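Local coordinates for protein ORF98 PTP-2 (Cydia pomonella granulosis virus, PDB 6I28) that probably acts as a dual-specificity protein phosphatase, removing phosphate from tyrosine and serine or threonine residues, with MAP kinases as possible targets, at residues A[88-92]-A[93-97]; A[103-107]-A[108-112]; A[51-54]-A[55-59]; A[123-127]-A[128-132]. All coordinates share one frame; numbering follows the deposited sequence. Where two conformers were deposited one is given.

Contact 1. Residues A[88-92]-A[93-97]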
loop_
_atom_site.group_PDB
_atom_site.type_symbol
_atom_site.label_atom_id
_atom_site.label_comp_id
_atom_site.label_asym_id
_atom_site.label_seq_id
_atom_site.Cartn_x
_atom_site.Cartn_y
_atom_site.Cartn_z
ATOM N N TYR A 88 -4.493 -9.419 -3.185
ATOM C CA TYR A 88 -3.099 -9.777 -3.405
ATOM C C TYR A 88 -2.286 -9.675 -2.119
ATOM O O TYR A 88 -1.571 -10.608 -1.712
ATOM C CB TYR A 88 -2.520 -8.893 -4.479
ATOM C CG TYR A 88 -1.104 -9.208 -4.845
ATOM C CD1 TYR A 88 -0.799 -10.228 -5.753
ATOM C CD2 TYR A 88 -0.049 -8.511 -4.277
ATOM C CE1 TYR A 88 0.493 -10.471 -6.068
ATOM C CE2 TYR A 88 1.251 -8.763 -4.616
ATOM C CZ TYR A 88 1.529 -9.750 -5.529
ATOM O OH TYR A 88 2.863 -9.972 -5.804
ATOM N N LEU A 89 -2.437 -8.550 -1.405
ATOM C CA LEU A 89 -1.695 -8.433 -0.154
ATOM C C LEU A 89 -2.091 -9.541 0.825
ATOM O O LEU A 89 -1.236 -10.151 1.467
ATOM C CB LEU A 89 -1.992 -7.078 0.447
ATOM C CG LEU A 89 -1.417 -5.869 -0.331
ATOM C CD1 LEU A 89 -2.085 -4.618 0.292
ATOM C CD2 LEU A 89 0.053 -5.758 -0.286
ATOM N N TRP A 90 -3.393 -9.767 0.989
ATOM C CA TRP A 90 -3.893 -10.749 1.943
ATOM C C TRP A 90 -3.345 -12.148 1.617
ATOM O O TRP A 90 -2.837 -12.843 2.501
ATOM C CB TRP A 90 -5.416 -10.681 1.961
ATOM C CG TRP A 90 -5.946 -11.273 3.273
ATOM C CD1 TRP A 90 -6.232 -10.577 4.448
ATOM C CD2 TRP A 90 -6.179 -12.624 3.551
ATOM N NE1 TRP A 90 -6.637 -11.430 5.404
ATOM C CE2 TRP A 90 -6.619 -12.705 4.888
ATOM C CE3 TRP A 90 -6.068 -13.792 2.797
ATOM C CZ2 TRP A 90 -6.932 -13.888 5.482
ATOM C CZ3 TRP A 90 -6.376 -14.954 3.383
ATOM C CH2 TRP A 90 -6.807 -15.013 4.721
ATOM N N LEU A 91 -3.296 -12.510 0.342
ATOM C CA LEU A 91 -2.850 -13.845 -0.005
ATOM C C LEU A 91 -1.332 -13.997 0.128
ATOM O O LEU A 91 -0.852 -15.085 0.517
ATOM C CB LEU A 91 -3.333 -14.188 -1.421
ATOM C CG LEU A 91 -4.853 -14.244 -1.611
ATOM C CD1 LEU A 91 -5.244 -14.167 -3.102
ATOM C CD2 LEU A 91 -5.423 -15.533 -0.966
ATOM N N LYS A 92 -0.570 -12.940 -0.181
ATOM C CA LYS A 92 0.882 -12.977 0.016
ATOM C C LYS A 92 1.239 -12.997 1.486
ATOM O O LYS A 92 2.150 -13.715 1.907
ATOM C CB LYS A 92 1.536 -11.806 -0.682
ATOM C CG LYS A 92 1.513 -11.970 -2.244
ATOM C CD LYS A 92 2.254 -13.196 -2.827
ATOM C CE LYS A 92 2.030 -13.268 -4.321
ATOM N NZ LYS A 92 2.795 -14.432 -4.879
ATOM N N ILE A 93 0.528 -12.226 2.293
ATOM C CA ILE A 93 0.846 -12.177 3.709
ATOM C C ILE A 93 0.388 -13.449 4.413
ATOM O O ILE A 93 1.188 -14.114 5.068
ATOM C CB ILE A 93 0.254 -10.909 4.324
ATOM C CG1 ILE A 93 1.009 -9.697 3.760
ATOM C CG2 ILE A 93 0.330 -10.938 5.811
ATOM C CD1 ILE A 93 0.255 -8.408 3.959
ATOM N N HIS A 94 -0.891 -13.818 4.273
ATOM C CA HIS A 94 -1.455 -14.914 5.061
ATOM C C HIS A 94 -1.217 -16.292 4.447
ATOM O O HIS A 94 -1.047 -17.270 5.183
ATOM C CB HIS A 94 -2.958 -14.664 5.243
ATOM C CG HIS A 94 -3.236 -13.558 6.191
ATOM N ND1 HIS A 94 -3.459 -12.264 5.779
ATOM C CD2 HIS A 94 -3.201 -13.528 7.545
ATOM C CE1 HIS A 94 -3.621 -11.491 6.834
ATOM N NE2 HIS A 94 -3.468 -12.235 7.916
ATOM N N ASN A 95 -1.284 -16.435 3.138
ATOM C CA ASN A 95 -1.114 -17.765 2.567
ATOM C C ASN A 95 0.319 -18.077 2.168
ATOM O O ASN A 95 0.731 -19.248 2.202
ATOM C CB ASN A 95 -2.049 -17.926 1.370
ATOM C CG ASN A 95 -3.524 -17.876 1.783
ATOM O OD1 ASN A 95 -4.320 -17.096 1.251
ATOM N ND2 ASN A 95 -3.876 -18.669 2.765
ATOM N N GLU A 96 1.097 -17.077 1.790
ATOM C CA GLU A 96 2.466 -17.308 1.380
ATOM C C GLU A 96 3.461 -16.685 2.327
ATOM O O GLU A 96 4.652 -16.923 2.175
ATOM C CB GLU A 96 2.728 -16.753 -0.017
ATOM C CG GLU A 96 1.711 -17.201 -0.976
ATOM C CD GLU A 96 2.053 -16.901 -2.407
ATOM O OE1 GLU A 96 3.018 -16.166 -2.634
ATOM O OE2 GLU A 96 1.348 -17.450 -3.311
ATOM N N HIS A 97 3.023 -16.089 3.428
ATOM C CA HIS A 97 3.883 -15.621 4.548
ATOM C C HIS A 97 5.035 -14.695 4.138
ATOM O O HIS A 97 6.095 -14.785 4.748
ATOM C CB HIS A 97 4.473 -16.843 5.256
ATOM C CG HIS A 97 3.424 -17.744 5.805
ATOM N ND1 HIS A 97 3.128 -18.939 5.236
ATOM C CD2 HIS A 97 2.588 -17.599 6.843
ATOM C CE1 HIS A 97 2.147 -19.498 5.889
ATOM N NE2 HIS A 97 1.801 -18.707 6.877
#
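Lys92 and Glu96, one helical turn apart near the end of helix 82-95, lie side by side and close a salt bridge of 2.8 Å from Lys92 NZ to Glu96 OE1. The ammonium meets this oxygen on its syn side, 33° out of the carboxylate plane. Each charge has a further partner: Lys92 NZ also bridges to Asp63, and Glu96 OE1 to Lys98, so the bridge belongs to a small surface network. Two residues before Lys92, Trp90 O takes a backbone bond from His94 N (2.8 Å); it lies at the edge of the imidazole, in its plane, and also receives a weak bond from His94 ND1 (3.4 Å). The imidazole forms an offset stack with the five-membered ring of Trp90, centroids 4.0 Å apart and planes 25° apart, and the weak bond and the stack together probably set the ring's rotation. His94 CB, meanwhile, lies over the six-membered ring, 3.8 Å from its centroid. Backbone acceptors change partners as the helix ends. Leu89 O still receives Ile93 N at 2.8 Å, whereas Leu91 O is shared by Asn95 N (3.0 Å) and, weakly, Glu96 N (3.1 Å); Lys92 is tied by a backbone hydrogen bond to Lys98. Leu89 and Ile93 face inward, onto strand 100-103 and helix 110-123. This is the C-terminal end of helix 82-95, a pi-type last turn followed by His97, the positive-phi residue that often ends a helix.

Contact 2. Residues A[103-107]-A[108-112]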
loop_
_atom_site.group_PDB
_atom_site.type_symbol
_atom_site.label_atom_id
_atom_site.label_comp_id
_atom_site.label_asym_id
_atom_site.label_seq_id
_atom_site.Cartn_x
_atom_site.Cartn_y
_atom_site.Cartn_z
ATOM N N HIS A 103 5.168 0.565 -3.011
ATOM C CA HIS A 103 5.877 1.785 -3.349
ATOM C C HIS A 103 5.194 2.539 -4.492
ATOM O O HIS A 103 4.549 1.953 -5.377
ATOM C CB HIS A 103 7.348 1.529 -3.741
ATOM C CG HIS A 103 7.564 1.130 -5.180
ATOM N ND1 HIS A 103 7.822 2.032 -6.191
ATOM C CD2 HIS A 103 7.557 -0.094 -5.769
ATOM C CE1 HIS A 103 7.978 1.383 -7.332
ATOM N NE2 HIS A 103 7.817 0.094 -7.106
ATOM N N CYS A 104 5.379 3.845 -4.483
ATOM C CA CYS A 104 5.050 4.733 -5.584
ATOM C C CYS A 104 6.298 5.540 -5.899
ATOM O O CYS A 104 7.405 4.972 -5.996
ATOM C CB CYS A 104 3.821 5.575 -5.254
ATOM S SG CYS A 104 3.812 6.491 -3.719
ATOM N N HIS A 105 6.171 6.851 -6.089
ATOM C CA HIS A 105 7.348 7.689 -6.336
ATOM C C HIS A 105 7.860 8.373 -5.077
ATOM O O HIS A 105 9.064 8.418 -4.858
ATOM C CB HIS A 105 7.030 8.719 -7.423
ATOM C CG HIS A 105 7.137 8.155 -8.805
ATOM N ND1 HIS A 105 8.228 7.429 -9.228
ATOM C CD2 HIS A 105 6.276 8.163 -9.847
ATOM C CE1 HIS A 105 8.052 7.042 -10.478
ATOM N NE2 HIS A 105 6.876 7.477 -10.879
ATOM N N ALA A 106 6.967 8.870 -4.226
ATOM C CA ALA A 106 7.352 9.564 -3.003
ATOM C C ALA A 106 7.052 8.765 -1.747
ATOM O O ALA A 106 7.577 9.095 -0.680
ATOM C CB ALA A 106 6.634 10.918 -2.921
ATOM N N GLY A 107 6.291 7.691 -1.856
ATOM C CA GLY A 107 5.918 6.929 -0.690
ATOM C C GLY A 107 5.089 7.664 0.348
ATOM O O GLY A 107 5.161 7.295 1.529
ATOM N N VAL A 108 4.297 8.663 -0.060
ATOM C CA VAL A 108 3.465 9.411 0.892
ATOM C C VAL A 108 1.989 9.420 0.525
ATOM O O VAL A 108 1.166 9.786 1.390
ATOM C CB VAL A 108 3.971 10.858 1.074
ATOM C CG1 VAL A 108 5.424 10.892 1.678
ATOM C CG2 VAL A 108 3.878 11.665 -0.234
ATOM N N SER A 109 1.586 9.077 -0.702
ATOM C CA SER A 109 0.182 9.183 -1.102
ATOM C C SER A 109 -0.346 7.886 -1.739
ATOM O O SER A 109 -1.085 7.140 -1.085
ATOM C CB SER A 109 0.015 10.377 -2.041
ATOM O OG SER A 109 -1.353 10.552 -2.393
ATOM N N ARG A 110 0.051 7.560 -2.976
ATOM C CA ARG A 110 -0.474 6.343 -3.598
ATOM C C ARG A 110 -0.214 5.111 -2.731
ATOM O O ARG A 110 -1.147 4.406 -2.332
ATOM C CB ARG A 110 0.152 6.119 -4.980
ATOM C CG ARG A 110 -0.675 6.623 -6.153
ATOM C CD ARG A 110 0.019 6.612 -7.478
ATOM N NE ARG A 110 1.172 7.488 -7.472
ATOM C CZ ARG A 110 1.877 7.848 -8.530
ATOM N NH1 ARG A 110 1.548 7.429 -9.743
ATOM N NH2 ARG A 110 2.913 8.652 -8.362
ATOM N N SER A 111 1.076 4.804 -2.484
ATOM C CA SER A 111 1.449 3.602 -1.720
ATOM C C SER A 111 0.873 3.663 -0.312
ATOM O O SER A 111 0.333 2.657 0.206
ATOM C CB SER A 111 2.976 3.460 -1.679
ATOM O OG SER A 111 3.571 4.657 -1.168
ATOM N N ALA A 112 0.918 4.861 0.302
ATOM C CA ALA A 112 0.392 5.006 1.658
ATOM C C ALA A 112 -1.109 4.723 1.715
ATOM O O ALA A 112 -1.606 4.152 2.693
ATOM C CB ALA A 112 0.667 6.405 2.190
#
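The sequence from His103 to Arg110 is the phosphate-binding loop of the protein tyrosine phosphatase superfamily, the HCX5R signature, running from strand 100-103 into helix 110-123, with Ser111 next in the helix. Cys104 and Arg110 occupy the places of the family's nucleophile and phosphate-binding arginine, and probably act likewise here. The loop curls so that Cys104 SG meets the start of the helix: Ser111 N donates to it at 3.4 Å, and the bond is nearly straight (169°). Ser111 OG approaches the same sulfur to 3.2 Å. Its torsion, chi1 55°, swings this hydroxyl back over the loop, where it also rests 3.3 Å from Gly107 CA. Cys104 SG likewise stands between its own backbone N and carbonyl carbon (chi1 52°), which turns it into the ring of the loop. Beside the sulfur, Cys104 CB packs on Arg110 CB at 3.7 Å. The guanidinium then reaches out alongside the His105 ring, Arg110 NH2 coming within 3.7 Å of His105 CD2. Its position is fixed from outside the loop by Asp47, through a salt bridge, and by the carbonyl of Cys69. Arg138 bonds to the carbonyls of Ala106 and Gly107. At the strand end, His103 NE2 bonds Ser44 OG, while His103 ND1 donates to Cys104 O at 3.0 Å, in the carbonyl plane and on a lone pair.

Contact 3. Residues A[51-54]-A[55-59]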
loop_
_atom_site.group_PDB
_atom_site.type_symbol
_atom_site.label_atom_id
_atom_site.label_comp_id
_atom_site.label_asym_id
_atom_site.label_seq_id
_atom_site.Cartn_x
_atom_site.Cartn_y
_atom_site.Cartn_z
ATOM N N ALA A 51 8.853 -2.050 -16.069
ATOM C CA ALA A 51 9.670 -3.183 -16.498
ATOM C C ALA A 51 11.108 -3.109 -15.994
ATOM O O ALA A 51 11.677 -4.162 -15.643
ATOM C CB ALA A 51 9.644 -3.274 -18.028
ATOM N N PRO A 52 11.738 -1.944 -15.927
ATOM C CA PRO A 52 13.095 -1.884 -15.355
ATOM C C PRO A 52 13.128 -2.241 -13.888
ATOM O O PRO A 52 14.099 -2.861 -13.419
ATOM C CB PRO A 52 13.501 -0.420 -15.565
ATOM C CG PRO A 52 12.619 0.043 -16.762
ATOM C CD PRO A 52 11.330 -0.694 -16.596
ATOM N N ILE A 53 12.117 -1.827 -13.127
ATOM C CA ILE A 53 12.084 -2.195 -11.718
ATOM C C ILE A 53 11.892 -3.698 -11.586
ATOM O O ILE A 53 12.561 -4.349 -10.783
ATOM C CB ILE A 53 10.991 -1.425 -10.964
ATOM C CG1 ILE A 53 11.232 0.071 -11.085
ATOM C CG2 ILE A 53 11.015 -1.808 -9.512
ATOM C CD1 ILE A 53 10.142 0.886 -10.468
ATOM N N LYS A 54 10.947 -4.262 -12.355
ATOM C CA LYS A 54 10.739 -5.710 -12.337
ATOM C C LYS A 54 12.030 -6.440 -12.684
ATOM O O LYS A 54 12.395 -7.420 -12.037
ATOM C CB LYS A 54 9.646 -6.114 -13.330
ATOM C CG LYS A 54 8.261 -5.823 -12.838
ATOM C CD LYS A 54 7.148 -6.665 -13.492
ATOM C CE LYS A 54 5.800 -6.441 -12.733
ATOM N NZ LYS A 54 4.719 -7.415 -13.037
ATOM N N ARG A 55 12.724 -5.982 -13.725
ATOM C CA ARG A 55 13.940 -6.652 -14.152
ATOM C C ARG A 55 15.013 -6.578 -13.074
ATOM O O ARG A 55 15.681 -7.574 -12.777
ATOM C CB ARG A 55 14.446 -6.032 -15.457
ATOM C CG ARG A 55 15.561 -6.860 -16.126
ATOM C CD ARG A 55 15.781 -6.489 -17.632
ATOM N NE ARG A 55 14.500 -6.227 -18.286
ATOM C CZ ARG A 55 14.203 -5.118 -18.947
ATOM N NH1 ARG A 55 15.101 -4.161 -19.076
ATOM N NH2 ARG A 55 13.003 -4.981 -19.488
ATOM N N ALA A 56 15.176 -5.416 -12.447
ATOM C CA ALA A 56 16.283 -5.269 -11.510
ATOM C C ALA A 56 16.022 -6.058 -10.244
ATOM O O ALA A 56 16.946 -6.661 -9.690
ATOM C CB ALA A 56 16.516 -3.796 -11.183
ATOM N N LEU A 57 14.768 -6.061 -9.763
ATOM C CA LEU A 57 14.457 -6.832 -8.560
ATOM C C LEU A 57 14.443 -8.334 -8.831
ATOM O O LEU A 57 14.870 -9.134 -7.988
ATOM C CB LEU A 57 13.114 -6.412 -8.008
ATOM C CG LEU A 57 13.001 -4.953 -7.553
ATOM C CD1 LEU A 57 11.691 -4.769 -6.866
ATOM C CD2 LEU A 57 14.126 -4.617 -6.609
ATOM N N TYR A 58 13.938 -8.731 -9.993
ATOM C CA TYR A 58 13.977 -10.107 -10.466
ATOM C C TYR A 58 13.295 -11.067 -9.497
ATOM O O TYR A 58 13.801 -12.144 -9.195
ATOM C CB TYR A 58 15.400 -10.582 -10.757
ATOM C CG TYR A 58 15.419 -11.523 -11.916
ATOM C CD1 TYR A 58 15.359 -11.050 -13.214
ATOM C CD2 TYR A 58 15.478 -12.904 -11.727
ATOM C CE1 TYR A 58 15.370 -11.909 -14.279
ATOM C CE2 TYR A 58 15.494 -13.767 -12.796
ATOM C CZ TYR A 58 15.439 -13.270 -14.066
ATOM O OH TYR A 58 15.479 -14.140 -15.139
ATOM N N LEU A 59 12.115 -10.700 -9.040
ATOM C CA LEU A 59 11.455 -11.550 -8.071
ATOM C C LEU A 59 10.767 -12.676 -8.797
ATOM O O LEU A 59 10.547 -12.580 -10.009
ATOM C CB LEU A 59 10.462 -10.751 -7.237
ATOM C CG LEU A 59 11.061 -9.636 -6.393
ATOM C CD1 LEU A 59 10.061 -8.652 -6.024
ATOM C CD2 LEU A 59 11.690 -10.202 -5.125
HETATM O O HOH W 1 10.569 -8.390 -9.961
#
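Arg55 N donates to Ala51 O at 2.8 Å, the first of four consecutive i to i+4 bonds that hold helix 51-57, the helix of the beta-alpha-beta unit between strands 41-46 and 64-68. Ala56 N to Pro52 O and Leu57 N to Ile53 O continue the ladder. The last rung, Tyr58 N to Lys54 O at 2.9 Å, is made by a residue whose positive phi already takes the chain out of the helix. Lys54 O has a second donor in a water, which lies 2.9 Å from it and accepts in turn from Leu59 N, so the amide just past the helix end is tied back to the final turn. The Lys54 side chain is extended, and its NZ donates to the carbonyl of His64. Outward from the backbone, Arg55 leaves with CG anti to its own N (chi1 -168°) and bends at chi3, bringing one face of the guanidinium over Ala51 O and Arg55 NH2 to 4.0 Å from Ala51 CB. The apolar face is turned to helix 27-36 and to the strands. There Ile53 and Leu57 run side by side in the same direction, Ile53 CG2 and Leu57 CD1 touching at 4.0 Å.

Contact 4. Residues A[123-127]-A[128-132]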
loop_
_atom_site.group_PDB
_atom_site.type_symbol
_atom_site.label_atom_id
_atom_site.label_comp_id
_atom_site.label_asym_id
_atom_site.label_seq_id
_atom_site.Cartn_x
_atom_site.Cartn_y
_atom_site.Cartn_z
ATOM N N ASN A 123 -7.998 -4.832 10.236
ATOM C CA ASN A 123 -8.260 -4.534 11.643
ATOM C C ASN A 123 -9.673 -4.044 11.883
ATOM O O ASN A 123 -10.090 -3.978 13.031
ATOM C CB ASN A 123 -7.256 -3.502 12.148
ATOM C CG ASN A 123 -5.875 -4.090 12.314
ATOM O OD1 ASN A 123 -5.584 -4.730 13.311
ATOM N ND2 ASN A 123 -5.041 -3.913 11.325
ATOM N N GLN A 124 -10.429 -3.762 10.827
ATOM C CA GLN A 124 -11.755 -3.180 10.922
ATOM C C GLN A 124 -11.695 -1.939 11.803
ATOM O O GLN A 124 -12.328 -1.859 12.868
ATOM C CB GLN A 124 -12.779 -4.188 11.438
ATOM C CG GLN A 124 -13.037 -5.254 10.436
ATOM C CD GLN A 124 -13.803 -4.731 9.249
ATOM O OE1 GLN A 124 -14.908 -4.222 9.386
ATOM N NE2 GLN A 124 -13.227 -4.886 8.066
ATOM N N ILE A 125 -10.887 -0.975 11.362
ATOM C CA ILE A 125 -10.750 0.315 12.026
ATOM C C ILE A 125 -10.887 1.410 10.969
ATOM O O ILE A 125 -10.677 1.190 9.788
ATOM C CB ILE A 125 -9.413 0.472 12.801
ATOM C CG1 ILE A 125 -8.193 0.439 11.877
ATOM C CG2 ILE A 125 -9.234 -0.639 13.808
ATOM C CD1 ILE A 125 -6.809 0.511 12.628
ATOM N N ASP A 126 -11.249 2.618 11.403
ATOM C CA ASP A 126 -11.577 3.654 10.429
ATOM C C ASP A 126 -10.329 4.341 9.889
ATOM O O ASP A 126 -9.201 4.072 10.314
ATOM C CB ASP A 126 -12.514 4.696 11.049
ATOM C CG ASP A 126 -11.863 5.482 12.150
ATOM O OD1 ASP A 126 -10.663 5.342 12.459
ATOM O OD2 ASP A 126 -12.587 6.270 12.734
ATOM N N TYR A 127 -10.525 5.262 8.942
ATOM C CA TYR A 127 -9.386 5.884 8.288
ATOM C C TYR A 127 -8.489 6.623 9.269
ATOM O O TYR A 127 -7.267 6.462 9.244
ATOM C CB TYR A 127 -9.835 6.829 7.197
ATOM C CG TYR A 127 -8.693 7.676 6.668
ATOM C CD1 TYR A 127 -7.822 7.163 5.739
ATOM C CD2 TYR A 127 -8.468 8.985 7.111
ATOM C CE1 TYR A 127 -6.776 7.893 5.248
ATOM C CE2 TYR A 127 -7.383 9.737 6.586
ATOM C CZ TYR A 127 -6.553 9.174 5.664
ATOM O OH TYR A 127 -5.486 9.865 5.140
ATOM N N GLU A 128 -9.071 7.447 10.136
ATOM C CA GLU A 128 -8.238 8.279 11.005
ATOM C C GLU A 128 -7.391 7.415 11.936
ATOM O O GLU A 128 -6.224 7.709 12.163
ATOM C CB GLU A 128 -9.104 9.252 11.803
ATOM C CG GLU A 128 -9.156 10.678 11.183
ATOM C CD GLU A 128 -7.801 11.376 11.184
ATOM O OE1 GLU A 128 -7.131 11.354 12.252
ATOM O OE2 GLU A 128 -7.404 11.934 10.118
ATOM N N GLN A 129 -7.949 6.325 12.463
ATOM C CA GLN A 129 -7.158 5.432 13.306
ATOM C C GLN A 129 -6.036 4.757 12.511
ATOM O O GLN A 129 -4.892 4.665 12.972
ATOM C CB GLN A 129 -8.047 4.368 13.937
ATOM C CG GLN A 129 -7.401 3.700 15.123
ATOM C CD GLN A 129 -8.323 2.724 15.804
ATOM O OE1 GLN A 129 -9.543 2.876 15.775
ATOM N NE2 GLN A 129 -7.745 1.694 16.403
ATOM N N ALA A 130 -6.350 4.218 11.331
ATOM C CA ALA A 130 -5.293 3.609 10.563
ATOM C C ALA A 130 -4.272 4.631 10.095
ATOM O O ALA A 130 -3.081 4.313 9.997
ATOM C CB ALA A 130 -5.881 2.859 9.368
ATOM N N PHE A 131 -4.717 5.832 9.720
ATOM C CA PHE A 131 -3.790 6.828 9.227
ATOM C C PHE A 131 -2.802 7.189 10.328
ATOM O O PHE A 131 -1.596 7.235 10.111
ATOM C CB PHE A 131 -4.544 8.055 8.720
ATOM C CG PHE A 131 -3.678 9.280 8.600
ATOM C CD1 PHE A 131 -2.803 9.473 7.561
ATOM C CD2 PHE A 131 -3.761 10.263 9.564
ATOM C CE1 PHE A 131 -2.014 10.621 7.495
ATOM C CE2 PHE A 131 -2.966 11.403 9.506
ATOM C CZ PHE A 131 -2.100 11.586 8.500
ATOM N N GLN A 132 -3.300 7.476 11.533
ATOM C CA GLN A 132 -2.370 7.799 12.608
ATOM C C GLN A 132 -1.382 6.670 12.881
ATOM O O GLN A 132 -0.198 6.940 13.114
ATOM C CB GLN A 132 -3.131 8.187 13.885
ATOM C CG GLN A 132 -4.062 9.408 13.709
ATOM C CD GLN A 132 -3.310 10.764 13.636
ATOM O OE1 GLN A 132 -3.817 11.741 13.078
ATOM N NE2 GLN A 132 -2.100 10.802 14.172
HETATM O O HOH W 2 -12.085 2.605 14.082
#
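Asp126 is the N-cap residue of helix 127-137 and accepts the amide of Gln129, with Asp126 OD1 2.9 Å from Gln129 N. The rotamer makes this possible: chi1 of 66° folds the carboxylate back beside its own main chain, and Gln129 N then meets the oxygen nearly along its C-O axis. The Gln129 side chain returns the link through a water. Its extended chain carries Gln129 OE1 to the water at 3.1 Å, and that water accepts from Asp126 N at 2.8 Å, so no direct bond joins Gln129 OE1 to the N-cap amide. The amide group of Gln129 also runs across Ile125, with Gln129 NE2 3.8 Å from Ile125 CG2, while the other branch of Ile125 sends CD1 to 4.1 Å from Ala130 CB, an apolar contact bridging the residue before the cap and the first turn. One turn apart from each other, Tyr127 and Phe131 both have CG anti to the backbone N, at chi1 of 170° and 162°. The two rings therefore leave the helix alike, almost parallel but slid apart, and barely overlap; it is Phe131 CB that sits over the Tyr127 face, 4.0 Å from its centroid. Phe131 N donates to Tyr127 O at 2.7 Å. Tyr127 wedges between helices 110-123 and 144-151, Ala130 rests on helix 110-123, and Phe131 turns to Val140 and Pro142 in the loop leading to helix 144-151.

How the contacts relate
Contact 2, the probable active site, is the most central of the four, and the side chain of Arg110 is about 3 Å from a bound calcium ion. Contact 3 is the one that touches it: His103 CE1 packs on Ile53 CD1 at 3.8 Å, although their centres are about 18 Å apart. Contacts 1 and 4 stay about 8 and 7 Å from contact 2 at their nearest atoms, each approaching helix 110-123, which begins in contact 2. Contacts 3 and 4 lie on opposite sides of the chain's centre, about 32 Å between centres. In contact 4, Ile125 lies about 4 Å from a glycerol, probably from the crystallisation liquor.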